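Local coordinates for acyl-coa oxidase (Arabidopsis thaliana, PDB 1W07), which oxidises long- and medium-chain acyl-CoAs to 2-trans-enoyl-CoAs with FAD as cofactor, passing electrons to oxygen to give hydrogen peroxide in peroxisomal beta-oxidation, at residues Asp94-Val99 with Tyr234-Asn239; Gly177-Val182 with Gly240-Asp245; Lys274-Gly279 with Glu360-Ser365; Ala153-Lys158 with Leu192-Lys197. The protein carries 1 engineered substitution. All coordinates share one frame; numbering follows the deposited sequence.

Overall arrangement
Following the chain from its N terminus, 94-99 waits for 234-239 to close contact 1, a long loop that ties the start of helix 98-113, in the helical N-terminal part, to the middle beta domain ahead of strand 240-244. Nested inside that loop, contact 4 joins strands 152-156 and 185-194. Contact 2, between 177-182 and 240-245, opens before contact 4 closes and shuts only after contact 1 has done so; it therefore crosses both. Contacts 1 and 2 also touch: Asp238 accepts probable hydrogen bonds from the backbone of Gly180 and Lys181, tying two loops of the middle domain together. Contact 3 follows in series, holding the start of helix 278-309 against the end of helix 328-363.

Contact 1. Residues Asp94-Val99 with Tyr234-Asn239; sequences DQPAYV and YNSMDN
Two irregular pieces of backbone meet where the chain turns into helix 98-113, with Ala97 CA and Met237 CA 4.7 Å apart. The one direct hydrogen bond runs from Ser236 OG to Pro96 O, 2.6 Å long, with the donor in the carbonyl plane on a lone pair and a C=O...O angle of 137°. The hydroxyl is set between its own backbone N and carbonyl carbon (chi1 51°), which turns it onto that oxygen. An alanine here would probably leave Pro96 O without this donor and open a small gap beside Gln95 CG. Pro96 sets its CB-CG edge on the Tyr234 face: CB stands 4.2 Å from the ring centroid, almost on the normal, a CH-pi contact. Met237 suits the uneven surface next to it because its flexible chain bends at chi2 and chi3 and lays CE 3.3 Å from Ala97 O, while SD lies beside the same peptide. A water bridges the two segments. It accepts from Tyr98 N at 3.0 Å and donates to Asp238 OD2 at 2.7 Å and, over a longer distance, to Ser236 O. The other carboxylate oxygen of Asp238 takes Lys181 N, so this acid serves backbone and water together. The amide of Gln95 turns instead to Arg53, Lys68 and Thr65. Tyr234 and Asn239 both touch FAD, and Tyr234 also packs on Tyr404 of the second subunit; the arrangement is thus the junction of the N-terminal helical part with the middle domain at the flavin site, as in the acyl-CoA dehydrogenase fold.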
loop_
_atom_site.group_PDB
_atom_site.type_symbol
_atom_site.label_atom_id
_atom_site.label_comp_id
_atom_site.label_asym_id
_atom_site.label_seq_id
_atom_site.Cartn_x
_atom_site.Cartn_y
_atom_site.Cartn_z
ATOM N N ASP B 94 -15.469 -6.266 15.033
ATOM C CA ASP B 94 -14.366 -5.824 14.192
ATOM C C ASP B 94 -13.196 -5.157 14.913
ATOM O O ASP B 94 -12.756 -4.071 14.536
ATOM C CB ASP B 94 -14.956 -4.875 13.149
ATOM C CG ASP B 94 -14.002 -4.580 12.016
ATOM O OD1 ASP B 94 -14.025 -3.439 11.518
ATOM O OD2 ASP B 94 -13.253 -5.490 11.609
ATOM N N GLN B 95 -12.686 -5.796 15.960
ATOM C CA GLN B 95 -11.580 -5.197 16.683
ATOM C C GLN B 95 -10.569 -6.228 17.149
ATOM O O GLN B 95 -10.830 -7.005 18.060
ATOM C CB GLN B 95 -12.114 -4.381 17.867
ATOM C CG GLN B 95 -11.041 -3.550 18.578
ATOM C CD GLN B 95 -11.587 -2.254 19.153
ATOM O OE1 GLN B 95 -12.345 -1.541 18.493
ATOM N NE2 GLN B 95 -11.184 -1.929 20.376
ATOM N N PRO B 96 -9.389 -6.255 16.511
ATOM C CA PRO B 96 -8.322 -7.198 16.856
ATOM C C PRO B 96 -8.120 -7.226 18.373
ATOM O O PRO B 96 -7.911 -6.179 18.994
ATOM C CB PRO B 96 -7.118 -6.628 16.116
ATOM C CG PRO B 96 -7.760 -6.068 14.859
ATOM C CD PRO B 96 -8.968 -5.358 15.411
ATOM N N ALA B 97 -8.172 -8.418 18.958
ATOM C CA ALA B 97 -8.048 -8.554 20.403
ATOM C C ALA B 97 -7.567 -9.948 20.775
ATOM O O ALA B 97 -7.656 -10.885 19.980
ATOM C CB ALA B 97 -9.403 -8.272 21.064
ATOM N N TYR B 98 -7.071 -10.082 21.998
ATOM C CA TYR B 98 -6.542 -11.340 22.497
ATOM C C TYR B 98 -7.493 -12.502 22.284
ATOM O O TYR B 98 -7.064 -13.637 22.078
ATOM C CB TYR B 98 -6.215 -11.212 23.985
ATOM C CG TYR B 98 -7.435 -11.094 24.860
ATOM C CD1 TYR B 98 -8.038 -12.229 25.402
ATOM C CD2 TYR B 98 -7.983 -9.852 25.161
ATOM C CE1 TYR B 98 -9.149 -12.129 26.228
ATOM C CE2 TYR B 98 -9.097 -9.736 25.981
ATOM C CZ TYR B 98 -9.673 -10.868 26.515
ATOM O OH TYR B 98 -10.762 -10.745 27.347
ATOM N N VAL B 99 -8.784 -12.208 22.343
ATOM C CA VAL B 99 -9.808 -13.222 22.165
ATOM C C VAL B 99 -9.640 -13.971 20.840
ATOM O O VAL B 99 -9.930 -15.167 20.757
ATOM C CB VAL B 99 -11.226 -12.593 22.208
ATOM C CG1 VAL B 99 -12.270 -13.620 21.834
ATOM C CG2 VAL B 99 -11.515 -12.061 23.607
ATOM N N TYR B 234 -4.466 -2.882 14.390
ATOM C CA TYR B 234 -3.979 -3.924 15.284
ATOM C C TYR B 234 -3.436 -3.374 16.598
ATOM O O TYR B 234 -2.954 -4.135 17.438
ATOM C CB TYR B 234 -2.878 -4.747 14.598
ATOM C CG TYR B 234 -3.297 -6.137 14.173
ATOM C CD1 TYR B 234 -3.992 -6.348 12.979
ATOM C CD2 TYR B 234 -3.000 -7.246 14.970
ATOM C CE1 TYR B 234 -4.379 -7.632 12.592
ATOM C CE2 TYR B 234 -3.386 -8.533 14.590
ATOM C CZ TYR B 234 -4.076 -8.714 13.396
ATOM O OH TYR B 234 -4.448 -9.974 12.996
ATOM N N ASN B 235 -3.519 -2.065 16.798
ATOM C CA ASN B 235 -2.993 -1.505 18.028
ATOM C C ASN B 235 -3.863 -1.791 19.247
ATOM O O ASN B 235 -3.482 -1.488 20.379
ATOM C CB ASN B 235 -2.711 -0.025 17.842
ATOM C CG ASN B 235 -1.451 0.199 17.026
ATOM O OD1 ASN B 235 -0.369 -0.243 17.414
ATOM N ND2 ASN B 235 -1.586 0.865 15.888
ATOM N N SER B 236 -5.017 -2.411 19.014
ATOM C CA SER B 236 -5.909 -2.801 20.097
ATOM C C SER B 236 -5.436 -4.183 20.564
ATOM O O SER B 236 -5.846 -4.668 21.623
ATOM C CB SER B 236 -7.346 -2.901 19.596
ATOM O OG SER B 236 -7.421 -3.713 18.441
ATOM N N MET B 237 -4.583 -4.811 19.754
ATOM C CA MET B 237 -4.040 -6.132 20.053
ATOM C C MET B 237 -2.748 -5.974 20.834
ATOM O O MET B 237 -1.904 -5.139 20.497
ATOM C CB MET B 237 -3.752 -6.902 18.756
ATOM C CG MET B 237 -3.128 -8.307 18.923
ATOM S SD MET B 237 -4.320 -9.563 19.501
ATOM C CE MET B 237 -5.263 -9.919 17.997
ATOM N N ASP B 238 -2.599 -6.764 21.892
ATOM C CA ASP B 238 -1.381 -6.705 22.680
ATOM C C ASP B 238 -0.381 -7.751 22.200
ATOM O O ASP B 238 -0.234 -8.808 22.819
ATOM C CB ASP B 238 -1.676 -6.914 24.175
ATOM C CG ASP B 238 -2.479 -8.166 24.444
ATOM O OD1 ASP B 238 -2.145 -8.884 25.412
ATOM O OD2 ASP B 238 -3.457 -8.433 23.705
ATOM N N ASN B 239 0.289 -7.461 21.083
ATOM C CA ASN B 239 1.301 -8.379 20.565
ATOM C C ASN B 239 2.489 -8.223 21.494
ATOM O O ASN B 239 2.899 -7.100 21.817
ATOM C CB ASN B 239 1.684 -8.026 19.123
ATOM C CG ASN B 239 0.538 -8.238 18.156
ATOM O OD1 ASN B 239 -0.169 -7.300 17.802
ATOM N ND2 ASN B 239 0.327 -9.490 17.752
HETATM O O HOH W 1 -5.922 -7.554 23.144
#

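Contact 2. Residues Gly177-Val182 with Gly240-Asp245; sequences GGLGKV and GFLMFD
The loop 177-182 turns back against the start of strand 240-244, bringing Gly180 CA within 3.9 Å of Gly240 CA. So close an approach explains the glycine at Gly240, where a CB would run into Gly180 CA. Gly178 serves the same loop by adopting a positive phi of 82°. Beyond the glycines, Leu179 carries the side-chain contact. With CG anti to the backbone N (chi1 170°), it reaches along the strand, and its two methyls part: Leu179 CD2 rests on the backbone, 3.6 Å from Gly240 O, while Leu179 CD1 meets Leu242 CD2 at 3.9 Å. The two leucine side chains cross at about a right angle, and both also pack on Leu208. An alanine in place of Leu179 would probably open a gap over the Gly240 carbonyl and leave the Leu242 methyl without this neighbour. Phe241 points away from the loop and meets Phe630 of the second subunit edge-to-face. Contact between the two segments is by apolar packing and close backbone alone, with polar ties supplied by neighbours such as Asp238. Shape thus decides the fit, and it probably helps to hold the loop in which Gly177 N donates to FAD O4.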
loop_
_atom_site.group_PDB
_atom_site.type_symbol
_atom_site.label_atom_id
_atom_site.label_comp_id
_atom_site.label_asym_id
_atom_site.label_seq_id
_atom_site.Cartn_x
_atom_site.Cartn_y
_atom_site.Cartn_z
ATOM N N GLY B 177 -0.095 -12.480 19.563
ATOM C CA GLY B 177 -1.248 -11.669 19.928
ATOM C C GLY B 177 -1.814 -12.135 21.264
ATOM O O GLY B 177 -1.904 -13.339 21.501
ATOM N N GLY B 178 -2.173 -11.185 22.130
ATOM C CA GLY B 178 -2.743 -11.504 23.432
ATOM C C GLY B 178 -1.725 -11.854 24.502
ATOM O O GLY B 178 -2.061 -12.091 25.669
ATOM N N LEU B 179 -0.462 -11.890 24.097
ATOM C CA LEU B 179 0.631 -12.205 25.002
ATOM C C LEU B 179 1.090 -10.984 25.783
ATOM O O LEU B 179 1.468 -11.086 26.948
ATOM C CB LEU B 179 1.811 -12.746 24.198
ATOM C CG LEU B 179 3.159 -12.926 24.908
ATOM C CD1 LEU B 179 3.045 -14.014 25.984
ATOM C CD2 LEU B 179 4.228 -13.265 23.855
ATOM N N GLY B 180 1.060 -9.827 25.131
ATOM C CA GLY B 180 1.529 -8.604 25.758
ATOM C C GLY B 180 1.051 -8.257 27.156
ATOM O O GLY B 180 1.859 -7.911 28.019
ATOM N N LYS B 181 -0.253 -8.329 27.384
ATOM C CA LYS B 181 -0.780 -7.969 28.688
ATOM C C LYS B 181 -1.919 -8.844 29.190
ATOM O O LYS B 181 -2.204 -8.851 30.387
ATOM C CB LYS B 181 -1.264 -6.512 28.659
ATOM C CG LYS B 181 -0.171 -5.479 28.343
ATOM C CD LYS B 181 0.911 -5.421 29.423
ATOM C CE LYS B 181 2.128 -4.631 28.945
ATOM N NZ LYS B 181 3.235 -4.655 29.944
ATOM N N VAL B 182 -2.544 -9.618 28.305
ATOM C CA VAL B 182 -3.697 -10.404 28.712
ATOM C C VAL B 182 -3.534 -11.863 29.095
ATOM O O VAL B 182 -3.927 -12.256 30.193
ATOM C CB VAL B 182 -4.791 -10.318 27.635
ATOM C CG1 VAL B 182 -6.077 -11.060 28.093
ATOM C CG2 VAL B 182 -5.059 -8.853 27.336
ATOM N N GLY B 240 3.045 -9.333 21.953
ATOM C CA GLY B 240 4.121 -9.174 22.900
ATOM C C GLY B 240 5.384 -9.962 22.729
ATOM O O GLY B 240 5.603 -10.648 21.730
ATOM N N PHE B 241 6.250 -9.817 23.718
ATOM C CA PHE B 241 7.496 -10.551 23.712
ATOM C C PHE B 241 7.468 -11.394 24.976
ATOM O O PHE B 241 6.662 -11.149 25.876
ATOM C CB PHE B 241 8.686 -9.588 23.679
ATOM C CG PHE B 241 8.718 -8.619 24.817
ATOM C CD1 PHE B 241 9.189 -9.004 26.070
ATOM C CD2 PHE B 241 8.298 -7.303 24.629
ATOM C CE1 PHE B 241 9.243 -8.078 27.128
ATOM C CE2 PHE B 241 8.347 -6.382 25.667
ATOM C CZ PHE B 241 8.825 -6.776 26.928
ATOM N N LEU B 242 8.325 -12.400 25.038
ATOM C CA LEU B 242 8.350 -13.284 26.196
ATOM C C LEU B 242 9.686 -13.985 26.292
ATOM O O LEU B 242 10.155 -14.571 25.319
ATOM C CB LEU B 242 7.236 -14.328 26.081
ATOM C CG LEU B 242 7.184 -15.479 27.103
ATOM C CD1 LEU B 242 7.031 -14.926 28.506
ATOM C CD2 LEU B 242 6.014 -16.391 26.769
ATOM N N MET B 243 10.295 -13.924 27.469
ATOM C CA MET B 243 11.583 -14.565 27.702
ATOM C C MET B 243 11.443 -15.446 28.948
ATOM O O MET B 243 10.735 -15.092 29.891
ATOM C CB MET B 243 12.689 -13.515 27.934
ATOM C CG MET B 243 12.954 -12.530 26.770
ATOM S SD MET B 243 14.549 -11.631 26.885
ATOM C CE MET B 243 14.308 -10.667 28.358
ATOM N N PHE B 244 12.101 -16.601 28.944
ATOM C CA PHE B 244 12.056 -17.501 30.084
ATOM C C PHE B 244 13.455 -17.646 30.673
ATOM O O PHE B 244 14.411 -17.898 29.939
ATOM C CB PHE B 244 11.555 -18.886 29.677
ATOM C CG PHE B 244 10.333 -18.865 28.811
ATOM C CD1 PHE B 244 10.444 -18.690 27.436
ATOM C CD2 PHE B 244 9.074 -19.043 29.365
ATOM C CE1 PHE B 244 9.321 -18.695 26.622
ATOM C CE2 PHE B 244 7.941 -19.052 28.559
ATOM C CZ PHE B 244 8.065 -18.879 27.187
ATOM N N ASP B 245 13.585 -17.468 31.985
ATOM C CA ASP B 245 14.882 -17.633 32.640
ATOM C C ASP B 245 14.804 -18.979 33.358
ATOM O O ASP B 245 14.524 -19.042 34.551
ATOM C CB ASP B 245 15.148 -16.516 33.657
ATOM C CG ASP B 245 16.565 -16.568 34.222
ATOM O OD1 ASP B 245 17.239 -17.594 34.008
ATOM O OD2 ASP B 245 17.009 -15.595 34.871
#

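Contact 3. Residues Lys274-Gly279 with Glu360-Ser365; sequences KQLVYG and ERLAAS
Leu276 and Leu362 make the tight part of this small contact, at the end of helix 328-363 and just ahead of helix 278-309. Leu276 CD2 presses on the last turn of the helix, only 3.0 Å from Leu362 O, and also touches Leu362 CB at 3.8 Å. The torsion that brings it there sets CG anti to its own carbonyl carbon (chi1 -75°). In return, Leu362 sends CD2 over the opposite backbone, 3.6 Å from Gln275 O, and on toward Gly279 N. Its chi1 of -111° lies well off a staggered value, which may reflect some strain. Branched leucines suit this place because each can spread one methyl over the other segment's peptides. Gln275 forms a looser flank: it starts toward the helix, yet its amide end leads off, the side chain packing on Phe367 and Leu370. On the solvent side, the exposed Ala363 turns its methyl away, and the exposed Ser365, with positive phi, is the C-prime residue of the Schellman motif that ends the helix. Arg361, on another side, pairs with Asp357 and Asp366. Methyls laid on carbonyl oxygens thus hold the two segments together by dispersion and shape, without directional bonds or paired charges between them.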
loop_
_atom_site.group_PDB
_atom_site.type_symbol
_atom_site.label_atom_id
_atom_site.label_comp_id
_atom_site.label_asym_id
_atom_site.label_seq_id
_atom_site.Cartn_x
_atom_site.Cartn_y
_atom_site.Cartn_z
ATOM N N LYS B 274 1.657 -38.500 12.353
ATOM C CA LYS B 274 2.094 -37.115 12.466
ATOM C C LYS B 274 1.273 -36.205 11.552
ATOM O O LYS B 274 0.982 -35.057 11.903
ATOM C CB LYS B 274 3.572 -37.014 12.112
ATOM N N GLN B 275 0.899 -36.721 10.384
ATOM C CA GLN B 275 0.118 -35.950 9.425
ATOM C C GLN B 275 -1.234 -35.487 9.966
ATOM O O GLN B 275 -1.894 -34.655 9.347
ATOM C CB GLN B 275 -0.093 -36.757 8.137
ATOM C CG GLN B 275 1.195 -37.172 7.445
ATOM C CD GLN B 275 1.589 -38.606 7.744
ATOM O OE1 GLN B 275 1.515 -39.062 8.889
ATOM N NE2 GLN B 275 2.029 -39.321 6.717
ATOM N N LEU B 276 -1.651 -36.022 11.110
ATOM C CA LEU B 276 -2.929 -35.630 11.701
ATOM C C LEU B 276 -2.823 -34.335 12.497
ATOM O O LEU B 276 -3.470 -34.174 13.534
ATOM C CB LEU B 276 -3.480 -36.744 12.598
ATOM C CG LEU B 276 -4.076 -37.936 11.831
ATOM C CD1 LEU B 276 -4.449 -39.054 12.793
ATOM C CD2 LEU B 276 -5.295 -37.462 11.056
ATOM N N VAL B 277 -1.991 -33.418 12.010
ATOM C CA VAL B 277 -1.803 -32.112 12.640
ATOM C C VAL B 277 -1.937 -31.057 11.550
ATOM O O VAL B 277 -2.374 -29.933 11.806
ATOM C CB VAL B 277 -0.413 -31.992 13.318
ATOM C CG1 VAL B 277 0.018 -30.533 13.401
ATOM C CG2 VAL B 277 -0.482 -32.569 14.721
ATOM N N TYR B 278 -1.568 -31.432 10.330
ATOM C CA TYR B 278 -1.666 -30.523 9.198
ATOM C C TYR B 278 -3.132 -30.163 8.971
ATOM O O TYR B 278 -3.444 -29.220 8.245
ATOM C CB TYR B 278 -1.104 -31.177 7.933
ATOM C CG TYR B 278 0.339 -31.628 8.034
ATOM C CD1 TYR B 278 1.307 -30.817 8.630
ATOM C CD2 TYR B 278 0.748 -32.848 7.492
ATOM C CE1 TYR B 278 2.649 -31.213 8.685
ATOM C CE2 TYR B 278 2.085 -33.252 7.541
ATOM C CZ TYR B 278 3.030 -32.427 8.138
ATOM O OH TYR B 278 4.352 -32.820 8.192
ATOM N N GLY B 279 -4.028 -30.920 9.596
ATOM C CA GLY B 279 -5.447 -30.664 9.441
ATOM C C GLY B 279 -5.864 -29.295 9.943
ATOM O O GLY B 279 -6.817 -28.698 9.434
ATOM N N GLU B 360 -11.314 -35.746 6.589
ATOM C CA GLU B 360 -11.968 -37.049 6.570
ATOM C C GLU B 360 -10.956 -38.143 6.255
ATOM O O GLU B 360 -10.664 -38.993 7.098
ATOM C CB GLU B 360 -13.058 -37.086 5.505
ATOM C CG GLU B 360 -14.012 -35.911 5.510
ATOM C CD GLU B 360 -15.082 -36.026 6.561
ATOM O OE1 GLU B 360 -16.194 -35.518 6.307
ATOM O OE2 GLU B 360 -14.816 -36.609 7.634
ATOM N N ARG B 361 -10.432 -38.118 5.033
ATOM C CA ARG B 361 -9.459 -39.111 4.594
ATOM C C ARG B 361 -8.295 -39.220 5.557
ATOM O O ARG B 361 -7.758 -40.306 5.771
ATOM C CB ARG B 361 -8.947 -38.769 3.191
ATOM C CG ARG B 361 -8.413 -37.366 3.075
ATOM C CD ARG B 361 -8.025 -37.073 1.646
ATOM N NE ARG B 361 -9.111 -37.360 0.710
ATOM C CZ ARG B 361 -9.012 -38.227 -0.293
ATOM N NH1 ARG B 361 -7.879 -38.891 -0.485
ATOM N NH2 ARG B 361 -10.036 -38.423 -1.113
ATOM N N LEU B 362 -7.902 -38.093 6.137
ATOM C CA LEU B 362 -6.793 -38.065 7.088
ATOM C C LEU B 362 -7.121 -38.888 8.333
ATOM O O LEU B 362 -6.227 -39.423 8.990
ATOM C CB LEU B 362 -6.477 -36.622 7.494
ATOM C CG LEU B 362 -5.146 -36.056 6.984
ATOM C CD1 LEU B 362 -5.094 -36.142 5.468
ATOM C CD2 LEU B 362 -4.985 -34.614 7.447
ATOM N N ALA B 363 -8.408 -38.978 8.653
ATOM C CA ALA B 363 -8.857 -39.735 9.813
ATOM C C ALA B 363 -8.789 -41.231 9.502
ATOM O O ALA B 363 -8.881 -42.072 10.400
ATOM C CB ALA B 363 -10.278 -39.329 10.179
ATOM N N ALA B 364 -8.622 -41.548 8.221
ATOM C CA ALA B 364 -8.532 -42.926 7.752
ATOM C C ALA B 364 -7.109 -43.221 7.279
ATOM O O ALA B 364 -6.882 -44.137 6.488
ATOM C CB ALA B 364 -9.514 -43.146 6.615
ATOM N N SER B 365 -6.157 -42.431 7.767
ATOM C CA SER B 365 -4.755 -42.583 7.399
ATOM C C SER B 365 -4.536 -42.558 5.891
ATOM O O SER B 365 -3.597 -43.168 5.380
ATOM C CB SER B 365 -4.187 -43.876 7.984
ATOM O OG SER B 365 -4.063 -43.768 9.390
#

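Contact 4. Residues Ala153-Lys158 with Leu192-Lys197; sequences ATLDPK and LITNGK. Engineered in segment 153-158: Leu155 (natural residue Phe).
The flat groups that meet here are peptide units, with Ile193 held between Ala153 and Leu155. Ile193 N donates to Ala153 O at 2.8 Å, nearly straight at the hydrogen (169°) but tilted 34° from the plane of that carbonyl. Ile193 O accepts from Leu155 N at 3.0 Å, with the donor almost in line with the C=O bond. Between these bonds, Thr154 CA lends a C-H...O contact to Ile193 O at 3.2 Å. On one face of the sheet, the beta-branched pair Thr154 and Ile193 cross obliquely. Thr154 OG1, beside its backbone N, packs 3.6 Å from Ile193 CD1, and Thr154 CG2 meets Ile193 CG2 at 3.7 Å. Branching at CB suits both to an extended chain. The other face carries Ala153 and Leu192, both packing on Phe204; the small alanine and the longer leucine fill this buried side together. Where the strands spread apart, Leu155, an engineered residue, lies alongside Thr194, its CD2 3.9 Å from Thr194 OG1. That hydroxyl is hydrogen-bonded to Gly265 O. Just beyond, Thr194 to Lys197 form a type I' turn, pinned by Thr194 N to Lys197 O at 3.1 Å and by the reverse bond; Asn195 and Gly196 suit its two positive-phi positions. One residue bonding to both neighbours of its partner is the signature of parallel pairing, and here it joins strands 152-156 and 185-194 within the mixed sheet of the middle beta domain, away from the flavin, while the turn leads strand 185-194 into an antiparallel hairpin with 197-207.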
loop_
_atom_site.group_PDB
_atom_site.type_symbol
_atom_site.label_atom_id
_atom_site.label_comp_id
_atom_site.label_asym_id
_atom_site.label_seq_id
_atom_site.Cartn_x
_atom_site.Cartn_y
_atom_site.Cartn_z
ATOM N N ALA B 153 13.443 -26.487 25.560
ATOM C CA ALA B 153 12.635 -27.152 26.570
ATOM C C ALA B 153 13.385 -28.442 26.932
ATOM O O ALA B 153 13.270 -29.458 26.237
ATOM C CB ALA B 153 11.244 -27.463 26.017
ATOM N N THR B 154 14.168 -28.394 28.008
ATOM C CA THR B 154 14.959 -29.549 28.435
ATOM C C THR B 154 14.340 -30.251 29.638
ATOM O O THR B 154 14.063 -29.624 30.665
ATOM C CB THR B 154 16.401 -29.126 28.794
ATOM O OG1 THR B 154 16.878 -28.198 27.810
ATOM C CG2 THR B 154 17.333 -30.349 28.828
ATOM N N LEU B 155 14.123 -31.556 29.515
ATOM C CA LEU B 155 13.519 -32.320 30.602
ATOM C C LEU B 155 14.463 -32.507 31.781
ATOM O O LEU B 155 15.670 -32.655 31.602
ATOM C CB LEU B 155 13.073 -33.696 30.104
ATOM C CG LEU B 155 12.442 -34.603 31.175
ATOM C CD1 LEU B 155 11.154 -33.970 31.697
ATOM C CD2 LEU B 155 12.167 -35.978 30.584
ATOM N N ASP B 156 13.893 -32.496 32.982
ATOM C CA ASP B 156 14.647 -32.685 34.219
ATOM C C ASP B 156 14.043 -33.907 34.922
ATOM O O ASP B 156 13.103 -33.769 35.708
ATOM C CB ASP B 156 14.511 -31.460 35.133
ATOM C CG ASP B 156 15.385 -31.558 36.371
ATOM O OD1 ASP B 156 15.591 -32.689 36.859
ATOM O OD2 ASP B 156 15.855 -30.510 36.864
ATOM N N PRO B 157 14.571 -35.110 34.639
ATOM C CA PRO B 157 14.093 -36.366 35.235
ATOM C C PRO B 157 13.990 -36.336 36.756
ATOM O O PRO B 157 13.012 -36.812 37.330
ATOM C CB PRO B 157 15.119 -37.383 34.750
ATOM C CG PRO B 157 15.504 -36.856 33.412
ATOM C CD PRO B 157 15.671 -35.374 33.696
ATOM N N LYS B 158 15.000 -35.776 37.409
ATOM C CA LYS B 158 15.022 -35.706 38.862
ATOM C C LYS B 158 13.868 -34.917 39.470
ATOM O O LYS B 158 13.592 -35.034 40.665
ATOM C CB LYS B 158 16.360 -35.123 39.338
ATOM C CG LYS B 158 17.579 -35.963 38.964
ATOM C CD LYS B 158 17.429 -37.414 39.434
ATOM C CE LYS B 158 18.731 -38.206 39.317
ATOM N NZ LYS B 158 19.770 -37.683 40.250
ATOM N N LEU B 192 12.684 -29.556 21.688
ATOM C CA LEU B 192 12.545 -30.570 22.729
ATOM C C LEU B 192 13.913 -31.209 22.997
ATOM O O LEU B 192 14.500 -31.845 22.121
ATOM C CB LEU B 192 11.541 -31.636 22.284
ATOM C CG LEU B 192 10.869 -32.492 23.359
ATOM C CD1 LEU B 192 9.932 -33.480 22.689
ATOM C CD2 LEU B 192 11.906 -33.230 24.182
ATOM N N ILE B 193 14.416 -31.030 24.210
ATOM C CA ILE B 193 15.705 -31.588 24.580
ATOM C C ILE B 193 15.552 -32.613 25.703
ATOM O O ILE B 193 14.999 -32.313 26.765
ATOM C CB ILE B 193 16.680 -30.482 25.032
ATOM C CG1 ILE B 193 16.826 -29.420 23.937
ATOM C CG2 ILE B 193 18.033 -31.079 25.315
ATOM C CD1 ILE B 193 17.756 -28.271 24.326
ATOM N N THR B 194 16.028 -33.828 25.449
ATOM C CA THR B 194 15.969 -34.911 26.426
ATOM C C THR B 194 17.009 -35.963 26.058
ATOM O O THR B 194 17.262 -36.219 24.876
ATOM C CB THR B 194 14.568 -35.565 26.468
ATOM O OG1 THR B 194 14.521 -36.523 27.530
ATOM C CG2 THR B 194 14.257 -36.262 25.157
ATOM N N ASN B 195 17.618 -36.567 27.073
ATOM C CA ASN B 195 18.648 -37.578 26.845
ATOM C C ASN B 195 19.791 -37.014 26.001
ATOM O O ASN B 195 20.364 -37.714 25.168
ATOM C CB ASN B 195 18.043 -38.808 26.161
ATOM C CG ASN B 195 17.482 -39.811 27.155
ATOM O OD1 ASN B 195 16.867 -39.437 28.154
ATOM N ND2 ASN B 195 17.681 -41.094 26.875
ATOM N N GLY B 196 20.110 -35.742 26.223
ATOM C CA GLY B 196 21.189 -35.103 25.488
ATOM C C GLY B 196 20.967 -35.011 23.992
ATOM O O GLY B 196 21.922 -34.928 23.219
ATOM N N LYS B 197 19.710 -35.013 23.570
ATOM C CA LYS B 197 19.414 -34.931 22.150
ATOM C C LYS B 197 18.318 -33.919 21.846
ATOM O O LYS B 197 17.381 -33.760 22.625
ATOM C CB LYS B 197 18.993 -36.305 21.622
ATOM C CG LYS B 197 18.715 -36.323 20.126
ATOM C CD LYS B 197 18.418 -37.729 19.619
ATOM C CE LYS B 197 18.320 -37.751 18.099
ATOM N NZ LYS B 197 19.596 -37.304 17.473
#